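PDB 7P18: 3-oxosteroid 1-dehydrogenase from Sterolibacterium denitrificans, which probably introduces the C1-C2 double bond into ring A of 3-oxosteroids, passing the electrons to its FAD cofactor and on to an external acceptor. Local coordinates for residues P226-T231 and V251-Q256; K38-G43 and N148-Y153; G345-N350 and A479-P484. One frame throughout, in Å; residues are numbered along the deposited sequence.

Contact 1 (P226-T231 and V251-Q256); sequences PLWLNT and VKRNGQ
The hydroxyl of T231 stands between the two segments: its OG1 donates to the carbonyl O of L229, two residues back in its own segment, at 2.8 Å, and accepts a weak bond from NH1 of R253 at 3.4 Å. The first bond reaches the L229 oxygen from well above the carbonyl plane (52° out of it) and closes the bend that turns the chain from strand 227-228 toward T231. The second is bent at the hydrogen, so the stack of R253 on W228 probably contributes more. There the guanidinium lies flat over one face of the indole, the planes within about 6° of each other and the centres 3.8 Å apart. NH2 sits over the five-membered ring, CZ near its CG-CD2 bond and NE over CE3; CZ is 3.8 Å from the centroid of the five-membered ring, a cation-pi stack. The R253 side chain leaves with CG anti to the backbone N (chi1 166°) and then bends at chi2, which carries the group over the indole face. Beyond the guanidinium, CG2 of T231 meets CG2 of V251 at 3.6 Å in an apolar contact; separately, the CA-H of T231 points at the carbonyl O of K252. R253 also opens the type I' turn to Q256, which joins strands 245-253 and 256-262 as a beta hairpin, and L258 and L260 of the second strand touch W228. The contact thus fastens this hairpin to strand 227-228, an edge strand of the parallel Rossmann-type sheet, and to the turn after it. With the charge of R253 spread over an aromatic face and its bond to the threonine weak, the flat stack probably holds the guanidinium parallel to the indole.

Contact 2 (K38-G43 and N148-Y153); sequences KSDKYG and NLRMAY. With FAD (flavin-adenine dinucleotide), chain C.
R150 grips the 38-43 loop with both its backbone and its side chain: its backbone N donates to the carbonyl O of Y42 at 3.1 Å, and its NH2 donates to OG of S39 at 3.0 Å, with the hydroxyl lying almost in the guanidinium plane. Beside the first bond, Y42 N donates to N148 O at 3.0 Å, so Y42 and L149 form a single beta bridge. The Y42 ring leans over the bridged backbone, CA of L149 lying over its face 3.9 Å from the centroid in a CH-pi contact, while CD1 of L149 touches CE1. CG of Y42 stands between the backbone N and the carbonyl carbon (chi1 57°), which folds the ring back across N148 and L149. K41 lays its CB and CG over a face of the R150 guanidinium. In a Rossmann-type FAD domain this loop follows the second strand of the parallel sheet, 33-36, beside the adenosine half of the cofactor; here the K38 side chain packs against the adenine. One water accepts from NE of R150, donates to K41 O and lies 3.0 Å from the ribose oxygen O3B of FAD. A second water links R150 NH2 to D40 OD1; these two oppositely charged atoms stay 4.4 Å apart, beyond a salt bridge. The S39 hydroxyl also accepts from K41 N, making an ST turn, and is hydrogen-bonded to E37, a residue that itself binds FAD. Farther out, NZ of K41 donates to A147 O and to waters that lead to N148 OD1 and L149 O, while E145 takes the Y42 hydroxyl through its carbonyl O and N148 ND2 through OE1.

Contact 3 (G345-N350 and A479-P484); sequences GCIVVN and APIGKP
G345 and I481 bury the most surface here, followed by A479, and the meeting is one of backbone against side chain. CG1 of I481 comes to 3.1 Å from the carbonyl O of G345, a tight approach, and CD1 of the same side chain lies alongside that oxygen at 3.4 Å. CG1 is turned anti to the carbonyl carbon of I481 (chi1 -63°), and the nearly extended chi2 carries CD1 onward to I347, whose CG2 it meets at 4.0 Å. With an alanine in place of I481, the methyl contact to I347 would be lost and a gap would probably open beside the G345 carbonyl. Next to this, the CA of G345 directs a hydrogen at the carbonyl O of A479 across 3.5 Å, close enough for a CA-H...O contact. A water accepts from both G345 N, at 3.0 Å, and A479 N, at 3.2 Å, bridging two backbone amides that do not meet directly. The positive phi of G345 (109°) belongs to a conformation in which a side chain would press on the preceding carbonyl O, and a CB there would also lie close to A479 and P480. Polar groups of the second segment are held by helix 434-450: N444 ND2 donates to A479 O, and N445 OD1 accepts from I481 N. The same helix touches I347 through S440 and N444, so the two isoleucines meet beside it. From there strand 347-349 runs antiparallel to strand 383-387, while the 479-484 loop leads into the long strand 486-502, which pairs with 383-387 in the same antiparallel sheet.

Contacts 1 and 2 are neighbours, their centres 15 Å apart, and they touch directly: N230 N lies 2.9 Å from S39 O, a probable hydrogen bond, and CD1 of L229 packs on CG of N148 at 3.7 Å. Together they flank the adenosine end of FAD. Contact 2 reaches the cofactor itself, whereas in contact 1 the side chain of V251 stays about 7 Å from it; E37, an FAD-binding residue, adjoins both L229 and S39. Contact 3 is remote, its centre 51 Å from that of contact 1 and 38 Å from that of contact 2. It lies away from the flavin and steroid sites, across the chain's centre from contact 1.

Contact 1 (P226-T231 and V251-Q256)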
loop_
_atom_site.group_PDB
_atom_site.type_symbol
_atom_site.label_atom_id
_atom_site.label_comp_id
_atom_site.label_asym_id
_atom_site.label_seq_id
_atom_site.Cartn_x
_atom_site.Cartn_y
_atom_site.Cartn_z
ATOM N N PRO A 226 -15.829 17.986 11.127
ATOM C CA PRO A 226 -16.849 16.967 10.900
ATOM C C PRO A 226 -16.402 15.971 9.827
ATOM O O PRO A 226 -15.791 16.372 8.835
ATOM C CB PRO A 226 -18.090 17.762 10.475
ATOM C CG PRO A 226 -17.528 19.083 9.943
ATOM C CD PRO A 226 -16.293 19.330 10.773
ATOM N N LEU A 227 -16.747 14.709 10.050
ATOM C CA LEU A 227 -16.551 13.613 9.088
ATOM C C LEU A 227 -17.882 12.870 8.923
ATOM O O LEU A 227 -18.288 12.213 9.862
ATOM C CB LEU A 227 -15.468 12.696 9.637
ATOM C CG LEU A 227 -14.866 11.725 8.615
ATOM C CD1 LEU A 227 -13.508 11.227 9.063
ATOM C CD2 LEU A 227 -15.778 10.540 8.352
ATOM N N TRP A 228 -18.515 12.983 7.772
ATOM C CA TRP A 228 -19.818 12.320 7.515
ATOM C C TRP A 228 -19.582 10.946 6.893
ATOM O O TRP A 228 -19.150 10.886 5.732
ATOM C CB TRP A 228 -20.726 13.178 6.636
ATOM C CG TRP A 228 -21.154 14.466 7.269
ATOM C CD1 TRP A 228 -20.898 14.898 8.541
ATOM C CD2 TRP A 228 -21.923 15.502 6.640
ATOM N NE1 TRP A 228 -21.411 16.158 8.721
ATOM C CE2 TRP A 228 -22.047 16.551 7.579
ATOM C CE3 TRP A 228 -22.463 15.674 5.362
ATOM C CZ2 TRP A 228 -22.747 17.721 7.291
ATOM C CZ3 TRP A 228 -23.136 16.836 5.070
ATOM C CH2 TRP A 228 -23.264 17.849 6.022
ATOM N N LEU A 229 -19.905 9.889 7.636
ATOM C CA LEU A 229 -19.855 8.486 7.138
ATOM C C LEU A 229 -21.117 8.208 6.314
ATOM O O LEU A 229 -22.072 8.983 6.417
ATOM C CB LEU A 229 -19.723 7.525 8.319
ATOM C CG LEU A 229 -18.442 7.677 9.140
ATOM C CD1 LEU A 229 -18.511 6.914 10.441
ATOM C CD2 LEU A 229 -17.235 7.183 8.348
ATOM N N ASN A 230 -21.074 7.179 5.480
ATOM C CA ASN A 230 -22.246 6.706 4.705
ATOM C C ASN A 230 -22.730 7.844 3.819
ATOM O O ASN A 230 -23.961 7.929 3.602
ATOM C CB ASN A 230 -23.332 6.222 5.667
ATOM C CG ASN A 230 -22.822 5.182 6.629
ATOM O OD1 ASN A 230 -22.828 5.383 7.843
ATOM N ND2 ASN A 230 -22.353 4.091 6.080
ATOM N N THR A 231 -21.804 8.690 3.341
ATOM C CA THR A 231 -22.123 9.934 2.594
ATOM C C THR A 231 -21.275 9.985 1.333
ATOM O O THR A 231 -20.313 10.745 1.254
ATOM C CB THR A 231 -21.938 11.178 3.477
ATOM O OG1 THR A 231 -22.769 11.046 4.630
ATOM C CG2 THR A 231 -22.305 12.459 2.764
ATOM N N VAL A 251 -23.674 15.035 -2.701
ATOM C CA VAL A 251 -23.569 13.735 -1.995
ATOM C C VAL A 251 -24.966 13.118 -1.827
ATOM O O VAL A 251 -25.987 13.796 -2.072
ATOM C CB VAL A 251 -22.880 13.882 -0.634
ATOM C CG1 VAL A 251 -21.457 14.412 -0.813
ATOM C CG2 VAL A 251 -23.697 14.750 0.338
ATOM N N LYS A 252 -24.976 11.849 -1.454
ATOM C CA LYS A 252 -26.172 11.090 -1.000
ATOM C C LYS A 252 -26.026 10.916 0.508
ATOM O O LYS A 252 -25.115 10.223 0.934
ATOM C CB LYS A 252 -26.264 9.784 -1.783
ATOM C CG LYS A 252 -27.594 9.060 -1.686
ATOM C CD LYS A 252 -27.581 7.679 -2.332
ATOM C CE LYS A 252 -28.303 6.633 -1.502
ATOM N NZ LYS A 252 -28.946 5.623 -2.372
ATOM N N ARG A 253 -26.845 11.619 1.289
ATOM C CA ARG A 253 -26.722 11.752 2.765
ATOM C C ARG A 253 -28.070 11.380 3.378
ATOM O O ARG A 253 -29.074 11.999 2.982
ATOM C CB ARG A 253 -26.316 13.190 3.097
ATOM C CG ARG A 253 -26.473 13.603 4.549
ATOM C CD ARG A 253 -25.499 12.926 5.462
ATOM N NE ARG A 253 -25.232 13.712 6.647
ATOM C CZ ARG A 253 -24.511 13.284 7.674
ATOM N NH1 ARG A 253 -23.983 12.074 7.645
ATOM N NH2 ARG A 253 -24.337 14.051 8.739
ATOM N N ASN A 254 -28.101 10.399 4.287
ATOM C CA ASN A 254 -29.370 9.850 4.842
ATOM C C ASN A 254 -30.273 9.421 3.680
ATOM O O ASN A 254 -31.495 9.574 3.803
ATOM C CB ASN A 254 -30.097 10.859 5.744
ATOM C CG ASN A 254 -29.269 11.260 6.946
ATOM O OD1 ASN A 254 -29.033 12.445 7.188
ATOM N ND2 ASN A 254 -28.794 10.274 7.687
ATOM N N GLY A 255 -29.684 8.936 2.588
ATOM C CA GLY A 255 -30.404 8.179 1.549
ATOM C C GLY A 255 -30.891 9.022 0.389
ATOM O O GLY A 255 -31.567 8.437 -0.452
ATOM N N GLN A 256 -30.559 10.323 0.314
ATOM C CA GLN A 256 -31.000 11.236 -0.796
ATOM C C GLN A 256 -29.983 12.358 -1.112
ATOM O O GLN A 256 -29.136 12.645 -0.253
ATOM C CB GLN A 256 -32.279 11.935 -0.363
ATOM C CG GLN A 256 -32.060 12.787 0.879
ATOM C CD GLN A 256 -33.360 13.251 1.482
ATOM O OE1 GLN A 256 -34.418 12.631 1.294
ATOM N NE2 GLN A 256 -33.265 14.346 2.226
#

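Contact 2 (K38-G43 and N148-Y153)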
loop_
_atom_site.group_PDB
_atom_site.type_symbol
_atom_site.label_atom_id
_atom_site.label_comp_id
_atom_site.label_asym_id
_atom_site.label_seq_id
_atom_site.Cartn_x
_atom_site.Cartn_y
_atom_site.Cartn_z
ATOM N N LYS A 38 -17.797 7.629 1.841
ATOM C CA LYS A 38 -18.789 6.757 1.156
ATOM C C LYS A 38 -19.235 5.657 2.125
ATOM O O LYS A 38 -20.447 5.438 2.206
ATOM C CB LYS A 38 -18.198 6.195 -0.139
ATOM C CG LYS A 38 -18.902 5.020 -0.828
ATOM C CD LYS A 38 -18.144 4.775 -2.123
ATOM C CE LYS A 38 -18.548 3.563 -2.895
ATOM N NZ LYS A 38 -17.947 3.575 -4.234
ATOM N N SER A 39 -18.302 5.050 2.861
ATOM C CA SER A 39 -18.526 3.760 3.557
ATOM C C SER A 39 -18.915 4.032 5.006
ATOM O O SER A 39 -18.966 5.201 5.427
ATOM C CB SER A 39 -17.337 2.834 3.435
ATOM O OG SER A 39 -16.381 3.102 4.435
ATOM N N ASP A 40 -19.141 2.953 5.747
ATOM C CA ASP A 40 -19.536 2.949 7.178
ATOM C C ASP A 40 -18.294 3.104 8.049
ATOM O O ASP A 40 -18.465 3.216 9.263
ATOM C CB ASP A 40 -20.275 1.643 7.534
ATOM C CG ASP A 40 -19.496 0.381 7.212
ATOM O OD1 ASP A 40 -18.976 0.251 6.071
ATOM O OD2 ASP A 40 -19.380 -0.462 8.099
ATOM N N LYS A 41 -17.082 3.118 7.459
ATOM C CA LYS A 41 -15.811 3.194 8.236
ATOM C C LYS A 41 -14.931 4.322 7.659
ATOM O O LYS A 41 -15.026 4.560 6.457
ATOM C CB LYS A 41 -15.031 1.883 8.179
ATOM C CG LYS A 41 -15.769 0.614 8.608
ATOM C CD LYS A 41 -16.063 0.560 10.100
ATOM C CE LYS A 41 -16.898 -0.646 10.512
ATOM N NZ LYS A 41 -17.287 -0.539 11.943
ATOM N N TYR A 42 -14.105 4.966 8.485
ATOM C CA TYR A 42 -13.071 5.937 8.019
ATOM C C TYR A 42 -11.736 5.197 7.838
ATOM O O TYR A 42 -11.506 4.162 8.508
ATOM C CB TYR A 42 -12.921 7.137 8.952
ATOM C CG TYR A 42 -12.598 6.823 10.386
ATOM C CD1 TYR A 42 -11.292 6.600 10.784
ATOM C CD2 TYR A 42 -13.596 6.749 11.353
ATOM C CE1 TYR A 42 -10.985 6.305 12.095
ATOM C CE2 TYR A 42 -13.292 6.453 12.672
ATOM C CZ TYR A 42 -11.984 6.232 13.041
ATOM O OH TYR A 42 -11.648 5.958 14.321
ATOM N N GLY A 43 -10.881 5.710 6.948
ATOM C CA GLY A 43 -9.486 5.240 6.830
ATOM C C GLY A 43 -9.184 4.568 5.516
ATOM O O GLY A 43 -8.029 4.672 5.088
ATOM N N ASN A 148 -15.823 3.107 14.503
ATOM C CA ASN A 148 -15.937 3.440 13.057
ATOM C C ASN A 148 -14.589 3.373 12.320
ATOM O O ASN A 148 -14.583 3.656 11.098
ATOM C CB ASN A 148 -16.603 4.806 12.909
ATOM C CG ASN A 148 -18.008 4.814 13.477
ATOM O OD1 ASN A 148 -18.773 3.868 13.250
ATOM N ND2 ASN A 148 -18.346 5.894 14.172
ATOM N N LEU A 149 -13.506 2.965 12.985
ATOM C CA LEU A 149 -12.186 2.730 12.332
ATOM C C LEU A 149 -12.281 1.486 11.442
ATOM O O LEU A 149 -12.750 0.408 11.932
ATOM C CB LEU A 149 -11.106 2.570 13.404
ATOM C CG LEU A 149 -9.707 2.145 12.937
ATOM C CD1 LEU A 149 -9.074 3.174 12.012
ATOM C CD2 LEU A 149 -8.801 1.919 14.132
ATOM N N ARG A 150 -11.844 1.599 10.189
ATOM C CA ARG A 150 -11.628 0.404 9.325
ATOM C C ARG A 150 -10.514 -0.423 9.954
ATOM O O ARG A 150 -9.404 0.131 10.130
ATOM C CB ARG A 150 -11.301 0.773 7.875
ATOM C CG ARG A 150 -11.200 -0.443 6.961
ATOM C CD ARG A 150 -11.262 -0.074 5.490
ATOM N NE ARG A 150 -12.524 0.586 5.163
ATOM C CZ ARG A 150 -13.669 -0.069 4.918
ATOM N NH1 ARG A 150 -13.694 -1.395 4.990
ATOM N NH2 ARG A 150 -14.784 0.590 4.655
ATOM N N MET A 151 -10.774 -1.673 10.354
ATOM C CA MET A 151 -9.835 -2.399 11.245
ATOM C C MET A 151 -8.773 -3.114 10.421
ATOM O O MET A 151 -9.048 -3.572 9.287
ATOM C CB MET A 151 -10.560 -3.382 12.167
ATOM C CG MET A 151 -11.518 -2.693 13.112
ATOM S SD MET A 151 -10.800 -1.533 14.299
ATOM C CE MET A 151 -9.598 -2.579 15.098
ATOM N N ALA A 152 -7.582 -3.193 10.988
ATOM C CA ALA A 152 -6.409 -3.883 10.419
ATOM C C ALA A 152 -6.801 -5.322 10.069
ATOM O O ALA A 152 -7.532 -5.972 10.850
ATOM C CB ALA A 152 -5.245 -3.834 11.387
ATOM N N TYR A 153 -6.316 -5.801 8.931
ATOM C CA TYR A 153 -6.353 -7.233 8.540
ATOM C C TYR A 153 -5.594 -8.050 9.604
ATOM O O TYR A 153 -4.518 -7.626 10.071
ATOM C CB TYR A 153 -5.781 -7.401 7.138
ATOM C CG TYR A 153 -6.483 -6.677 6.009
ATOM C CD1 TYR A 153 -7.866 -6.521 5.953
ATOM C CD2 TYR A 153 -5.747 -6.207 4.930
ATOM C CE1 TYR A 153 -8.490 -5.904 4.873
ATOM C CE2 TYR A 153 -6.357 -5.596 3.846
ATOM C CZ TYR A 153 -7.734 -5.440 3.814
ATOM O OH TYR A 153 -8.302 -4.848 2.706
HETATM P PA FAD C . -7.861 5.154 0.471
HETATM O O1A FAD C . -6.914 5.030 1.610
HETATM O O2A FAD C . -8.425 3.830 0.030
HETATM O O5B FAD C . -9.017 6.137 0.925
HETATM C C5B FAD C . -10.074 6.456 -0.019
HETATM C C4B FAD C . -11.352 6.608 0.748
HETATM O O4B FAD C . -12.335 7.255 -0.104
HETATM C C3B FAD C . -12.000 5.295 1.235
HETATM O O3B FAD C . -12.324 5.364 2.620
HETATM C C2B FAD C . -13.238 5.157 0.345
HETATM O O2B FAD C . -14.260 4.363 0.934
HETATM C C1B FAD C . -13.577 6.620 0.056
HETATM N N9A FAD C . -14.403 6.836 -1.132
HETATM C C8A FAD C . -14.422 6.137 -2.306
HETATM N N7A FAD C . -15.378 6.552 -3.133
HETATM C C5A FAD C . -15.979 7.612 -2.466
HETATM C C6A FAD C . -17.042 8.477 -2.807
HETATM N N6A FAD C . -17.769 8.374 -3.926
HETATM N N1A FAD C . -17.382 9.423 -1.906
HETATM C C2A FAD C . -16.688 9.499 -0.767
HETATM N N3A FAD C . -15.722 8.698 -0.305
HETATM C C4A FAD C . -15.394 7.782 -1.233
HETATM N N1 FAD C . 1.255 2.196 0.578
HETATM C C2 FAD C . 2.284 2.850 1.164
HETATM O O2 FAD C . 2.761 3.879 0.652
HETATM N N3 FAD C . 2.806 2.439 2.324
HETATM C C4 FAD C . 2.535 1.194 2.854
HETATM O O4 FAD C . 2.964 0.929 3.972
HETATM C C4X FAD C . 1.483 0.445 2.261
HETATM N N5 FAD C . 1.163 -0.737 2.761
HETATM C C5X FAD C . 0.090 -1.394 2.207
HETATM C C6 FAD C . -0.336 -2.614 2.782
HETATM C C7 FAD C . -1.492 -3.254 2.355
HETATM C C7M FAD C . -1.947 -4.544 3.006
HETATM C C8 FAD C . -2.283 -2.642 1.367
HETATM C C8M FAD C . -3.568 -3.302 0.899
HETATM C C9 FAD C . -1.835 -1.496 0.740
HETATM C C9A FAD C . -0.680 -0.816 1.173
HETATM N N10 FAD C . -0.212 0.362 0.569
HETATM C C10 FAD C . 0.867 1.050 1.111
HETATM C "C1'" FAD C . -1.000 1.036 -0.469
HETATM C "C2'" FAD C . -1.873 2.136 0.175
HETATM O "O2'" FAD C . -2.679 1.641 1.243
HETATM C "C3'" FAD C . -2.772 2.857 -0.844
HETATM O "O3'" FAD C . -2.098 3.072 -2.086
HETATM C "C4'" FAD C . -3.303 4.153 -0.268
HETATM O "O4'" FAD C . -3.930 3.854 0.971
HETATM C "C5'" FAD C . -4.268 4.884 -1.176
HETATM O "O5'" FAD C . -4.742 6.018 -0.425
HETATM P P FAD C . -5.965 6.879 -0.965
HETATM O O1P FAD C . -6.137 7.889 0.087
HETATM O O2P FAD C . -5.836 7.231 -2.378
HETATM O O3P FAD C . -7.223 5.838 -0.848
HETATM O O HOH W 1 -18.940 1.780 11.776
HETATM O O HOH W 2 -17.021 -1.132 4.580
HETATM O O HOH W 3 -13.060 3.481 4.876
HETATM O O HOH W 4 -14.674 -0.920 13.130
#

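Contact 3 (G345-N350 and A479-P484)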
loop_
_atom_site.group_PDB
_atom_site.type_symbol
_atom_site.label_atom_id
_atom_site.label_comp_id
_atom_site.label_asym_id
_atom_site.label_seq_id
_atom_site.Cartn_x
_atom_site.Cartn_y
_atom_site.Cartn_z
ATOM N N GLY A 345 14.149 -20.615 -0.332
ATOM C CA GLY A 345 13.550 -21.930 -0.626
ATOM C C GLY A 345 12.232 -21.847 -1.399
ATOM O O GLY A 345 11.611 -22.894 -1.559
ATOM N N CYS A 346 11.800 -20.665 -1.836
ATOM C CA CYS A 346 10.538 -20.565 -2.630
ATOM C C CYS A 346 10.858 -20.076 -4.034
ATOM O O CYS A 346 11.772 -19.236 -4.190
ATOM C CB CYS A 346 9.514 -19.694 -1.945
ATOM S SG CYS A 346 9.930 -17.928 -1.882
ATOM N N ILE A 347 10.160 -20.600 -5.039
ATOM C CA ILE A 347 10.351 -20.136 -6.441
ATOM C C ILE A 347 8.990 -19.805 -7.036
ATOM O O ILE A 347 7.993 -20.375 -6.585
ATOM C CB ILE A 347 11.132 -21.141 -7.307
ATOM C CG1 ILE A 347 10.489 -22.525 -7.384
ATOM C CG2 ILE A 347 12.582 -21.216 -6.851
ATOM C CD1 ILE A 347 11.068 -23.346 -8.528
ATOM N N VAL A 348 8.986 -18.905 -8.014
ATOM C CA VAL A 348 7.760 -18.574 -8.785
ATOM C C VAL A 348 7.941 -19.089 -10.190
ATOM O O VAL A 348 8.945 -18.769 -10.819
ATOM C CB VAL A 348 7.488 -17.057 -8.729
ATOM C CG1 VAL A 348 6.407 -16.644 -9.716
ATOM C CG2 VAL A 348 7.127 -16.687 -7.291
ATOM N N VAL A 349 6.933 -19.812 -10.692
ATOM C CA VAL A 349 6.966 -20.378 -12.060
ATOM C C VAL A 349 5.663 -20.051 -12.781
ATOM O O VAL A 349 4.628 -19.832 -12.118
ATOM C CB VAL A 349 7.213 -21.902 -12.041
ATOM C CG1 VAL A 349 8.569 -22.203 -11.415
ATOM C CG2 VAL A 349 6.070 -22.640 -11.340
ATOM N N ASN A 350 5.768 -20.035 -14.106
ATOM C CA ASN A 350 4.621 -19.996 -15.056
ATOM C C ASN A 350 4.142 -21.431 -15.301
ATOM O O ASN A 350 4.622 -22.358 -14.617
ATOM C CB ASN A 350 4.986 -19.257 -16.353
ATOM C CG ASN A 350 6.113 -19.890 -17.137
ATOM O OD1 ASN A 350 6.419 -21.065 -16.960
ATOM N ND2 ASN A 350 6.720 -19.145 -18.044
ATOM N N ALA A 479 17.714 -21.059 -0.693
ATOM C CA ALA A 479 17.914 -22.365 0.006
ATOM C C ALA A 479 17.428 -23.489 -0.889
ATOM O O ALA A 479 16.593 -23.283 -1.779
ATOM C CB ALA A 479 17.246 -22.392 1.374
ATOM N N PRO A 480 17.931 -24.728 -0.677
ATOM C CA PRO A 480 17.436 -25.886 -1.413
ATOM C C PRO A 480 15.948 -26.183 -1.234
ATOM O O PRO A 480 15.389 -25.908 -0.198
ATOM C CB PRO A 480 18.232 -27.083 -0.822
ATOM C CG PRO A 480 19.460 -26.465 -0.194
ATOM C CD PRO A 480 19.028 -25.080 0.252
ATOM N N ILE A 481 15.364 -26.774 -2.269
ATOM C CA ILE A 481 13.983 -27.319 -2.268
ATOM C C ILE A 481 14.128 -28.836 -2.452
ATOM O O ILE A 481 14.562 -29.249 -3.544
ATOM C CB ILE A 481 13.146 -26.667 -3.378
ATOM C CG1 ILE A 481 12.989 -25.160 -3.156
ATOM C CG2 ILE A 481 11.805 -27.386 -3.479
ATOM C CD1 ILE A 481 12.554 -24.406 -4.410
ATOM N N GLY A 482 13.872 -29.613 -1.401
ATOM C CA GLY A 482 14.082 -31.079 -1.478
ATOM C C GLY A 482 13.529 -31.885 -0.313
ATOM O O GLY A 482 13.779 -33.105 -0.309
ATOM N N LYS A 483 12.801 -31.306 0.634
ATOM C CA LYS A 483 12.213 -32.079 1.752
ATOM C C LYS A 483 10.692 -32.089 1.619
ATOM O O LYS A 483 10.041 -31.058 1.821
ATOM C CB LYS A 483 12.651 -31.503 3.094
ATOM C CG LYS A 483 12.009 -32.085 4.356
ATOM C CD LYS A 483 12.591 -31.393 5.574
ATOM C CE LYS A 483 11.766 -31.442 6.844
ATOM N NZ LYS A 483 11.618 -32.822 7.357
ATOM N N PRO A 484 10.087 -33.267 1.339
ATOM C CA PRO A 484 8.634 -33.386 1.232
ATOM C C PRO A 484 7.939 -33.064 2.541
ATOM O O PRO A 484 8.543 -33.137 3.615
ATOM C CB PRO A 484 8.383 -34.856 0.852
ATOM C CG PRO A 484 9.712 -35.402 0.396
ATOM C CD PRO A 484 10.778 -34.531 1.025
HETATM O O HOH W 5 15.628 -20.378 -2.956
#